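Local coordinates for [Ribosomal protein bS18]-alanine N-acetyltransferase (Escherichia coli O157:H7, PDB 5ISV) that probably acetylates the N-terminal alanine of ribosomal protein bS18, using acetyl-CoA as donor, as a member of the GNAT family, at residues S5-T9 against T10-A14; T57-L61 against D62-L66; E86-I89 against D90-K94. All coordinates share one frame; numbering follows the deposited sequence. Where two conformers were deposited one is given.

The three interactions are local contacts, each within one continuous run of chain. Interaction 1 is a surface turn that leads from the edge strand 2-6 into helix 12-22; a carboxylate and backbone bonds shape it, and one leucine pair supports it. Interactions 2 and 3 are partly buried. Interaction 2 is the turn end of the hairpin of strands 50-60 and 63-71, held by paired backbone bonds. Interaction 3 is the last part of helix 80-94, with regular helical bonds and a leucine pair. Interactions 2 and 3 touch: Leu88 packs on Thr57, and Leu92 on Val59 and Ala64. Interaction 1 reaches the same sheet as interaction 2, but touches neither of the others.

Interaction 1: S5-T9 against T10-A14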
ATOM      1  N   SER A   5      -5.765   8.803   9.117  1.00 22.87           N
ATOM      2  CA  SER A   5      -7.161   8.477   9.347  1.00 24.73           C
ATOM      3  C   SER A   5      -7.685   7.637   8.182  1.00 25.07           C
ATOM      4  O   SER A   5      -7.012   7.497   7.173  1.00 23.76           O
ATOM      5  CB  SER A   5      -8.021   9.745   9.477  1.00 26.25           C
ATOM      6  OG  SER A   5      -7.933  10.573   8.313  1.00 28.77           O
ATOM      7  N   SER A   6      -8.905   7.138   8.331  0.50 24.88           N
ATOM      8  CA  SER A   6      -9.580   6.439   7.237  0.50 24.96           C
ATOM      9  C   SER A   6      -9.713   7.341   6.000  0.50 23.80           C
ATOM     10  O   SER A   6      -9.971   8.545   6.115  0.50 25.96           O
ATOM     11  CB  SER A   6     -10.949   5.927   7.686  0.50 28.05           C
ATOM     12  OG  SER A   6     -11.635   5.345   6.604  0.50 31.77           O
ATOM     13  N   LEU A   7      -9.516   6.764   4.818  1.00 22.84           N
ATOM     14  CA  LEU A   7      -9.759   7.438   3.574  1.00 23.68           C
ATOM     15  C   LEU A   7     -11.232   7.130   3.235  1.00 25.20           C
ATOM     16  O   LEU A   7     -11.582   5.959   2.908  1.00 27.88           O
ATOM     17  CB  LEU A   7      -8.798   6.947   2.468  1.00 22.04           C
ATOM     18  CG  LEU A   7      -8.963   7.563   1.068  1.00 23.90           C
ATOM     19  CD1 LEU A   7      -8.289   8.916   0.978  1.00 24.80           C
ATOM     20  CD2 LEU A   7      -8.453   6.660  -0.045  1.00 25.05           C
ATOM     21  N   GLU A   8     -12.086   8.150   3.279  1.00 28.29           N
ATOM     22  CA  GLU A   8     -13.520   8.032   2.957  1.00 31.28           C
ATOM     23  C   GLU A   8     -13.784   8.307   1.484  1.00 29.85           C
ATOM     24  O   GLU A   8     -12.954   8.874   0.785  1.00 28.32           O
ATOM     25  CB  GLU A   8     -14.336   9.044   3.778  1.00 35.38           C
ATOM     26  CG  GLU A   8     -14.065   9.039   5.283  1.00 38.73           C
ATOM     27  CD  GLU A   8     -14.388   7.711   5.945  1.00 44.07           C
ATOM     28  OE1 GLU A   8     -15.273   6.983   5.450  1.00 52.95           O
ATOM     29  OE2 GLU A   8     -13.772   7.396   6.980  1.00 54.67           O
ATOM     30  N   THR A   9     -14.987   7.965   1.012  1.00 31.03           N
ATOM     31  CA  THR A   9     -15.377   8.296  -0.362  1.00 32.64           C
ATOM     32  C   THR A   9     -15.176   9.785  -0.753  1.00 34.11           C
ATOM     33  O   THR A   9     -14.719  10.105  -1.863  1.00 34.21           O
ATOM     34  CB  THR A   9     -16.855   7.890  -0.591  1.00 37.71           C
ATOM     35  OG1 THR A   9     -16.962   6.473  -0.425  1.00 42.49           O
ATOM     36  CG2 THR A   9     -17.344   8.272  -1.983  1.00 40.13           C
ATOM     37  N   THR A  10     -15.520  10.687   0.154  1.00 35.44           N
ATOM     38  CA  THR A  10     -15.352  12.128  -0.083  1.00 39.40           C
ATOM     39  C   THR A  10     -13.890  12.589  -0.062  1.00 33.80           C
ATOM     40  O   THR A  10     -13.600  13.734  -0.416  1.00 37.11           O
ATOM     41  CB  THR A  10     -16.121  12.950   0.952  1.00 42.70           C
ATOM     42  OG1 THR A  10     -15.778  12.472   2.256  1.00 38.28           O
ATOM     43  CG2 THR A  10     -17.634  12.808   0.732  1.00 46.92           C
ATOM     44  N   ASP A  11     -12.985  11.687   0.338  1.00 30.46           N
ATOM     45  CA  ASP A  11     -11.549  11.899   0.249  1.00 30.63           C
ATOM     46  C   ASP A  11     -10.934  11.434  -1.074  1.00 28.93           C
ATOM     47  O   ASP A  11      -9.786  11.765  -1.367  1.00 29.08           O
ATOM     48  CB  ASP A  11     -10.819  11.223   1.412  1.00 29.43           C
ATOM     49  CG  ASP A  11     -11.280  11.720   2.766  1.00 31.63           C
ATOM     50  OD1 ASP A  11     -11.388  12.962   2.981  1.00 35.85           O
ATOM     51  OD2 ASP A  11     -11.532  10.867   3.644  1.00 33.66           O
ATOM     52  N   LEU A  12     -11.716  10.712  -1.891  1.00 29.77           N
ATOM     53  CA  LEU A  12     -11.155  10.150  -3.122  1.00 28.36           C
ATOM     54  C   LEU A  12     -10.719  11.243  -4.128  1.00 28.99           C
ATOM     55  O   LEU A  12      -9.684  11.106  -4.730  1.00 32.17           O
ATOM     56  CB  LEU A  12     -12.051   9.059  -3.747  1.00 29.10           C
ATOM     57  CG  LEU A  12     -12.200   7.784  -2.900  1.00 30.95           C
ATOM     58  CD1 LEU A  12     -13.224   6.883  -3.565  1.00 32.87           C
ATOM     59  CD2 LEU A  12     -10.872   7.037  -2.743  1.00 32.62           C
ATOM     60  N   PRO A  13     -11.437  12.377  -4.235  1.00 31.73           N
ATOM     61  CA  PRO A  13     -10.895  13.415  -5.139  1.00 32.48           C
ATOM     62  C   PRO A  13      -9.484  13.930  -4.726  1.00 29.78           C
ATOM     63  O   PRO A  13      -8.620  14.138  -5.578  1.00 29.07           O
ATOM     64  CB  PRO A  13     -11.949  14.527  -5.068  1.00 34.85           C
ATOM     65  CG  PRO A  13     -13.179  13.846  -4.622  1.00 37.17           C
ATOM     66  CD  PRO A  13     -12.757  12.760  -3.698  1.00 34.14           C
ATOM     67  N   ALA A  14      -9.260  14.136  -3.430  1.00 27.42           N
ATOM     68  CA  ALA A  14      -7.944  14.497  -2.975  1.00 24.79           C
ATOM     69  C   ALA A  14      -6.918  13.394  -3.266  1.00 22.51           C
ATOM     70  O   ALA A  14      -5.783  13.703  -3.674  1.00 23.01           O
ATOM     71  CB  ALA A  14      -7.949  14.886  -1.486  1.00 25.96           C
TER
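The carboxylate of Asp11 is the flat group at the centre, and Glu8 meets its edge. The backbone N of Glu8 gives a hydrogen bond of 2.8 Å to Asp11 OD2, at 161°. OD2 accepts with its anti lone pair, the one turned away from OD1. Glu8 CB also comes close to this carboxylate, 3.3 Å from OD2. Leu7 meets the stem of the group, where its CD1 rests 3.5 Å from Asp11 CB. The Glu8 and Asp11 side chains lie side by side and point the same way, their carboxylate planes 62° apart. Glu8 OE2 and Asp11 OD2 stay 5.3 Å apart. The bond from Glu8 N probably offsets the effect of this like charge at Asp11.

Asp11 CG is anti to its own carbonyl carbon (chi1 -59°), which swings the carboxylate back over the turn. The backbone closes the loop. Asp11 N bonds Glu8 O at 2.8 Å, and Leu12 N bonds Thr9 O at 3.1 Å. Both are i to i+3 bonds, as in a 3-10 turn. Leu7 CD2 meets Leu12 CD2 at 3.6 Å, the two side chains crossing at about a right angle.

Thr9 OG1 bonds Gln36. The turn links edge strand 2-6 to helix 12-22, and buried Leu7 packs on Met51 and Ile56 of strand 50-60.

Interaction 2: T57-L61 against D62-L66; sequences TQVVL and DEATL
Thr57 lays its methyl CG2 against Ala64 CB, 3.9 Å away, and its OG1 against Leu66 CD1 at 3.5 Å. This is the turn end of a beta hairpin between strands 50-60 and 63-71, closed by a type II' turn from Val60 to Glu63. Thr57 OG1 lies beside the backbone N (chi1 -58°), which leaves CG2 anti to that N and turned toward Ala64.

Val59, directly across from Ala64 in a non-hydrogen-bonded pair, brings CG2 to 4.1 Å from Ala64 CB. Thr57, Val59, Ala64 and Leu66 share one face of the sheet. On it Leu88 and Leu92 of helix 80-94 cover Thr57, Val59 and Ala64. Gln58, Val60, Glu63 and Thr65 share the opposite face.

Gln58 with Thr65 and Val60 with Glu63 are the hydrogen-bonded pairs. The straightest bond runs from Thr65 N to Gln58 O, 2.8 Å at 166°. Strand 99-105 lies next to 63-71 on the side away from 50-60. The Leu66 side chain lies near those of Ile69, a predicted acetyl-CoA-binding residue, and Tyr115, the predicted proton donor.

Val60 O takes two bonds at the turn. Glu63 N donates to it at 3.1 Å, and a water gives it one of 2.7 Å while giving another to Glu63 OE1.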
ATOM      1  N   THR A  57      -5.918  -0.625   0.295  1.00 15.47           N
ATOM      2  CA  THR A  57      -5.642  -2.023   0.642  1.00 16.55           C
ATOM      3  C   THR A  57      -6.938  -2.799   0.695  1.00 16.69           C
ATOM      4  O   THR A  57      -7.887  -2.368   1.331  1.00 17.83           O
ATOM      5  CB  THR A  57      -4.952  -2.128   2.020  1.00 17.18           C
ATOM      6  OG1 THR A  57      -3.738  -1.376   1.999  1.00 18.62           O
ATOM      7  CG2 THR A  57      -4.609  -3.580   2.421  1.00 17.93           C
ATOM      8  N   GLN A  58      -6.978  -3.978  -0.004  1.00 16.54           N
ATOM      9  CA  GLN A  58      -8.138  -4.836   0.067  1.00 18.26           C
ATOM     10  C   GLN A  58      -7.793  -5.929   1.066  1.00 18.77           C
ATOM     11  O   GLN A  58      -6.684  -6.472   1.005  1.00 22.87           O
ATOM     12  CB  GLN A  58      -8.370  -5.463  -1.349  1.00 21.17           C
ATOM     13  CG  GLN A  58      -9.718  -6.063  -1.611  1.00 25.10           C
ATOM     14  CD  GLN A  58      -9.680  -6.776  -2.967  1.00 28.02           C
ATOM     15  OE1 GLN A  58      -9.969  -6.197  -4.013  1.00 31.51           O
ATOM     16  NE2 GLN A  58      -9.093  -7.919  -2.953  1.00 34.43           N
ATOM     17  N   VAL A  59      -8.714  -6.259   1.960  1.00 18.29           N
ATOM     18  CA  VAL A  59      -8.556  -7.362   2.897  1.00 21.13           C
ATOM     19  C   VAL A  59      -9.608  -8.422   2.576  1.00 22.49           C
ATOM     20  O   VAL A  59     -10.801  -8.141   2.645  1.00 24.81           O
ATOM     21  CB  VAL A  59      -8.726  -6.904   4.370  1.00 22.38           C
ATOM     22  CG1 VAL A  59      -8.480  -8.070   5.318  1.00 25.76           C
ATOM     23  CG2 VAL A  59      -7.768  -5.753   4.704  1.00 22.18           C
ATOM     24  N   VAL A  60      -9.130  -9.605   2.189  1.00 22.80           N
ATOM     25  CA  VAL A  60      -9.992 -10.756   1.841  1.00 23.92           C
ATOM     26  C   VAL A  60      -9.661 -11.874   2.820  1.00 24.17           C
ATOM     27  O   VAL A  60      -8.524 -12.358   2.857  1.00 24.90           O
ATOM     28  CB  VAL A  60      -9.717 -11.205   0.395  1.00 24.73           C
ATOM     29  CG1 VAL A  60     -10.625 -12.344   0.074  1.00 29.21           C
ATOM     30  CG2 VAL A  60      -9.943 -10.081  -0.605  1.00 26.09           C
ATOM     31  N   LEU A  61     -10.624 -12.240   3.658  1.00 25.86           N
ATOM     32  CA  LEU A  61     -10.376 -13.147   4.801  1.00 26.43           C
ATOM     33  C   LEU A  61      -9.207 -12.608   5.675  1.00 25.07           C
ATOM     34  O   LEU A  61      -9.251 -11.461   6.075  1.00 26.96           O
ATOM     35  CB  LEU A  61     -10.170 -14.601   4.307  1.00 28.20           C
ATOM     36  CG  LEU A  61     -11.284 -15.102   3.389  1.00 29.55           C
ATOM     37  CD1 LEU A  61     -10.932 -16.496   2.901  1.00 30.64           C
ATOM     38  CD2 LEU A  61     -12.613 -15.146   4.131  1.00 31.13           C
ATOM     39  N   ASP A  62      -8.142 -13.378   5.921  1.00 25.21           N
ATOM     40  CA  ASP A  62      -6.990 -12.960   6.725  1.00 24.67           C
ATOM     41  C   ASP A  62      -5.778 -12.564   5.857  1.00 23.58           C
ATOM     42  O   ASP A  62      -4.640 -12.609   6.333  1.00 24.46           O
ATOM     43  CB  ASP A  62      -6.575 -14.075   7.699  1.00 24.93           C
ATOM     44  CG  ASP A  62      -6.133 -15.347   6.991  1.00 28.47           C
ATOM     45  OD1 ASP A  62      -6.337 -15.450   5.770  1.00 29.12           O
ATOM     46  OD2 ASP A  62      -5.550 -16.206   7.671  1.00 31.75           O
ATOM     47  N   GLU A  63      -6.018 -12.152   4.618  1.00 21.97           N
ATOM     48  CA  GLU A  63      -4.973 -11.713   3.707  1.00 22.84           C
ATOM     49  C   GLU A  63      -5.264 -10.348   3.126  1.00 20.50           C
ATOM     50  O   GLU A  63      -6.319 -10.106   2.565  1.00 21.89           O
ATOM     51  CB  GLU A  63      -4.821 -12.731   2.588  1.00 26.09           C
ATOM     52  CG  GLU A  63      -4.423 -14.113   3.099  1.00 29.84           C
ATOM     53  CD  GLU A  63      -4.475 -15.188   2.044  1.00 37.26           C
ATOM     54  OE1 GLU A  63      -5.104 -15.007   0.966  1.00 43.63           O
ATOM     55  OE2 GLU A  63      -3.894 -16.233   2.333  1.00 41.40           O
ATOM     56  N   ALA A  64      -4.264  -9.485   3.202  1.00 18.67           N
ATOM     57  CA  ALA A  64      -4.410  -8.124   2.718  1.00 18.06           C
ATOM     58  C   ALA A  64      -3.521  -7.899   1.510  1.00 17.56           C
ATOM     59  O   ALA A  64      -2.437  -8.464   1.421  1.00 18.01           O
ATOM     60  CB  ALA A  64      -4.057  -7.133   3.825  1.00 18.05           C
ATOM     61  N   THR A  65      -3.997  -7.116   0.547  1.00 17.69           N
ATOM     62  CA  THR A  65      -3.245  -6.776  -0.622  1.00 18.50           C
ATOM     63  C   THR A  65      -3.260  -5.253  -0.808  1.00 18.19           C
ATOM     64  O   THR A  65      -4.327  -4.657  -0.928  1.00 17.65           O
ATOM     65  CB  THR A  65      -3.835  -7.460  -1.865  1.00 20.30           C
ATOM     66  OG1 THR A  65      -3.743  -8.878  -1.680  1.00 23.64           O
ATOM     67  CG2 THR A  65      -3.071  -7.102  -3.087  1.00 21.45           C
ATOM     68  N   LEU A  66      -2.060  -4.681  -0.922  1.00 17.32           N
ATOM     69  CA  LEU A  66      -1.896  -3.245  -1.181  1.00 16.95           C
ATOM     70  C   LEU A  66      -2.100  -3.026  -2.690  1.00 16.51           C
ATOM     71  O   LEU A  66      -1.310  -3.537  -3.519  1.00 18.88           O
ATOM     72  CB  LEU A  66      -0.503  -2.783  -0.752  1.00 17.38           C
ATOM     73  CG  LEU A  66      -0.209  -1.291  -0.895  1.00 17.99           C
ATOM     74  CD1 LEU A  66      -1.010  -0.448   0.082  1.00 18.32           C
ATOM     75  CD2 LEU A  66       1.297  -1.085  -0.744  1.00 18.31           C
TER
HETATM   76  O   HOH W   1      -7.721 -14.339   1.132  1.00 51.53           O

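Interaction 3: E86-I89 against D90-K94; sequences EHLI and DELEK
Leu92 lies against Leu88, one helical turn earlier, and its CB is 3.5 Å from Leu88 O. CG comes closer to that oxygen, at 3.2 Å. Leu92 CG is anti to the carbonyl carbon (chi1 -63°). This rotamer sets CG beside the backbone N that donates to Leu88 O, 2.8 Å at 170°. At the tip, Leu92 CD1 meets Leu88 CD1 at 3.9 Å, the two side chains slanting across each other. The other tip carbon, CD2, turns to the sheet.

The backbone repeats the i to i+4 pattern of an alpha helix. Asp90 N bonds Glu86 O, Glu91 N bonds His87 O and Glu93 N bonds Ile89 O, each at 2.9 Å.

On a more open side, the Glu91 chain is bent. In the conformer given, its OE2 forms a salt bridge with Arg95, and OE1 makes a long and doubtful one, 3.8 Å, to Lys94 NZ. His87 stacks edge-to-face with Phe43 of strand 43-47.

Helix 80-94 is the crossover of the beta-alpha-beta unit between strands 63-71 and 99-105. On its sheet side, Leu88, Ile89 and Leu92 rest on Leu100 of strand 99-105.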
ATOM      1  N   GLU A  86       3.459   1.632   8.269  1.00 22.64           N
ATOM      2  CA  GLU A  86       3.511   1.159   9.636  1.00 24.25           C
ATOM      3  C   GLU A  86       2.130   1.146  10.322  1.00 23.01           C
ATOM      4  O   GLU A  86       1.779   0.186  11.033  1.00 25.75           O
ATOM      5  CB  GLU A  86       4.592   1.965  10.427  1.00 25.89           C
ATOM      6  CG  GLU A  86       6.038   1.650   9.944  1.00 31.75           C
ATOM      7  CD  GLU A  86       7.178   2.580  10.416  1.00 40.68           C
ATOM      8  OE1 GLU A  86       6.923   3.735  10.841  1.00 43.25           O
ATOM      9  OE2 GLU A  86       8.369   2.158  10.328  1.00 44.72           O
ATOM     10  N   HIS A  87       1.351   2.198  10.065  1.00 21.35           N
ATOM     11  CA  HIS A  87      -0.011   2.306  10.572  1.00 22.29           C
ATOM     12  C   HIS A  87      -0.858   1.128  10.026  1.00 20.91           C
ATOM     13  O   HIS A  87      -1.561   0.445  10.788  1.00 23.20           O
ATOM     14  CB  HIS A  87      -0.632   3.672  10.195  1.00 22.42           C
ATOM     15  CG  HIS A  87      -1.982   3.866  10.775  1.00 24.98           C
ATOM     16  ND1 HIS A  87      -2.181   4.427  12.018  1.00 29.47           N
ATOM     17  CD2 HIS A  87      -3.211   3.549  10.301  1.00 27.71           C
ATOM     18  CE1 HIS A  87      -3.474   4.440  12.290  1.00 28.82           C
ATOM     19  NE2 HIS A  87      -4.122   3.924  11.259  1.00 29.54           N
ATOM     20  N   LEU A  88      -0.839   0.958   8.696  1.00 20.61           N
ATOM     21  CA  LEU A  88      -1.550  -0.157   8.041  1.00 19.38           C
ATOM     22  C   LEU A  88      -1.170  -1.508   8.633  1.00 18.85           C
ATOM     23  O   LEU A  88      -2.040  -2.272   9.027  1.00 21.07           O
ATOM     24  CB  LEU A  88      -1.290  -0.084   6.545  1.00 19.57           C
ATOM     25  CG  LEU A  88      -1.785  -1.295   5.745  1.00 18.85           C
ATOM     26  CD1 LEU A  88      -3.312  -1.391   5.852  1.00 18.43           C
ATOM     27  CD2 LEU A  88      -1.325  -1.152   4.312  1.00 20.22           C
ATOM     28  N   ILE A  89       0.117  -1.749   8.730  1.00 20.26           N
ATOM     29  CA  ILE A  89       0.636  -3.003   9.275  1.00 20.30           C
ATOM     30  C   ILE A  89       0.138  -3.229  10.705  1.00 21.39           C
ATOM     31  O   ILE A  89      -0.345  -4.321  11.048  1.00 23.97           O
ATOM     32  CB  ILE A  89       2.152  -3.104   9.156  1.00 21.43           C
ATOM     33  CG1 ILE A  89       2.577  -3.143   7.666  1.00 22.36           C
ATOM     34  CG2 ILE A  89       2.700  -4.281   9.985  1.00 24.05           C
ATOM     35  CD1 ILE A  89       4.026  -2.858   7.333  1.00 22.21           C
ATOM     36  N   ASP A  90       0.247  -2.183  11.545  1.00 22.33           N
ATOM     37  CA  ASP A  90      -0.252  -2.279  12.895  1.00 24.00           C
ATOM     38  C   ASP A  90      -1.759  -2.609  12.992  1.00 22.96           C
ATOM     39  O   ASP A  90      -2.176  -3.457  13.793  1.00 25.29           O
ATOM     40  CB  ASP A  90       0.078  -1.011  13.715  1.00 27.87           C
ATOM     41  CG  ASP A  90       0.092  -1.299  15.179  1.00 35.90           C
ATOM     42  OD1 ASP A  90       0.880  -2.184  15.583  1.00 41.92           O
ATOM     43  OD2 ASP A  90      -0.703  -0.687  15.917  1.00 46.81           O
ATOM     44  N   GLU A  91      -2.562  -1.927  12.183  0.50 22.81           N
ATOM     45  CA  GLU A  91      -3.988  -2.175  12.164  0.50 23.72           C
ATOM     46  C   GLU A  91      -4.288  -3.601  11.678  0.50 21.92           C
ATOM     47  O   GLU A  91      -5.101  -4.302  12.275  0.50 23.91           O
ATOM     48  CB  GLU A  91      -4.701  -1.188  11.261  0.50 25.62           C
ATOM     49  CG  GLU A  91      -6.203  -1.337  11.352  0.50 29.78           C
ATOM     50  CD  GLU A  91      -6.722  -1.340  12.783  0.50 32.06           C
ATOM     51  OE1 GLU A  91      -6.394  -0.410  13.567  0.50 37.12           O
ATOM     52  OE2 GLU A  91      -7.487  -2.269  13.111  0.50 33.26           O
ATOM     53  N   LEU A  92      -3.605  -4.036  10.627  1.00 21.32           N
ATOM     54  CA  LEU A  92      -3.764  -5.421  10.170  1.00 20.16           C
ATOM     55  C   LEU A  92      -3.383  -6.449  11.233  1.00 21.66           C
ATOM     56  O   LEU A  92      -4.112  -7.415  11.444  1.00 23.53           O
ATOM     57  CB  LEU A  92      -2.998  -5.647   8.896  1.00 21.64           C
ATOM     58  CG  LEU A  92      -3.372  -4.875   7.652  1.00 19.90           C
ATOM     59  CD1 LEU A  92      -2.319  -5.047   6.592  1.00 18.86           C
ATOM     60  CD2 LEU A  92      -4.755  -5.214   7.118  1.00 19.79           C
ATOM     61  N   GLU A  93      -2.305  -6.183  11.978  1.00 22.81           N
ATOM     62  CA  GLU A  93      -1.885  -7.060  13.052  1.00 24.32           C
ATOM     63  C   GLU A  93      -2.963  -7.124  14.146  1.00 22.91           C
ATOM     64  O   GLU A  93      -3.293  -8.184  14.658  1.00 26.51           O
ATOM     65  CB  GLU A  93      -0.520  -6.614  13.608  1.00 26.29           C
ATOM     66  CG  GLU A  93       0.212  -7.672  14.424  1.00 31.88           C
ATOM     67  CD  GLU A  93      -0.194  -7.742  15.873  1.00 34.23           C
ATOM     68  OE1 GLU A  93      -0.958  -6.872  16.355  1.00 33.06           O
ATOM     69  OE2 GLU A  93       0.247  -8.675  16.551  1.00 38.46           O
ATOM     70  N   LYS A  94      -3.517  -5.965  14.535  1.00 23.19           N
ATOM     71  CA  LYS A  94      -4.610  -5.964  15.512  1.00 27.57           C
ATOM     72  C   LYS A  94      -5.805  -6.832  15.111  1.00 27.74           C
ATOM     73  O   LYS A  94      -6.476  -7.409  15.958  1.00 31.23           O
ATOM     74  CB  LYS A  94      -5.088  -4.521  15.786  1.00 27.83           C
ATOM     75  CG  LYS A  94      -4.101  -3.724  16.629  1.00 32.28           C
ATOM     76  CD  LYS A  94      -4.634  -2.374  17.102  1.00 38.01           C
ATOM     77  CE  LYS A  94      -4.050  -1.221  16.317  1.00 42.75           C
ATOM     78  NZ  LYS A  94      -4.548   0.085  16.838  1.00 49.40           N
TER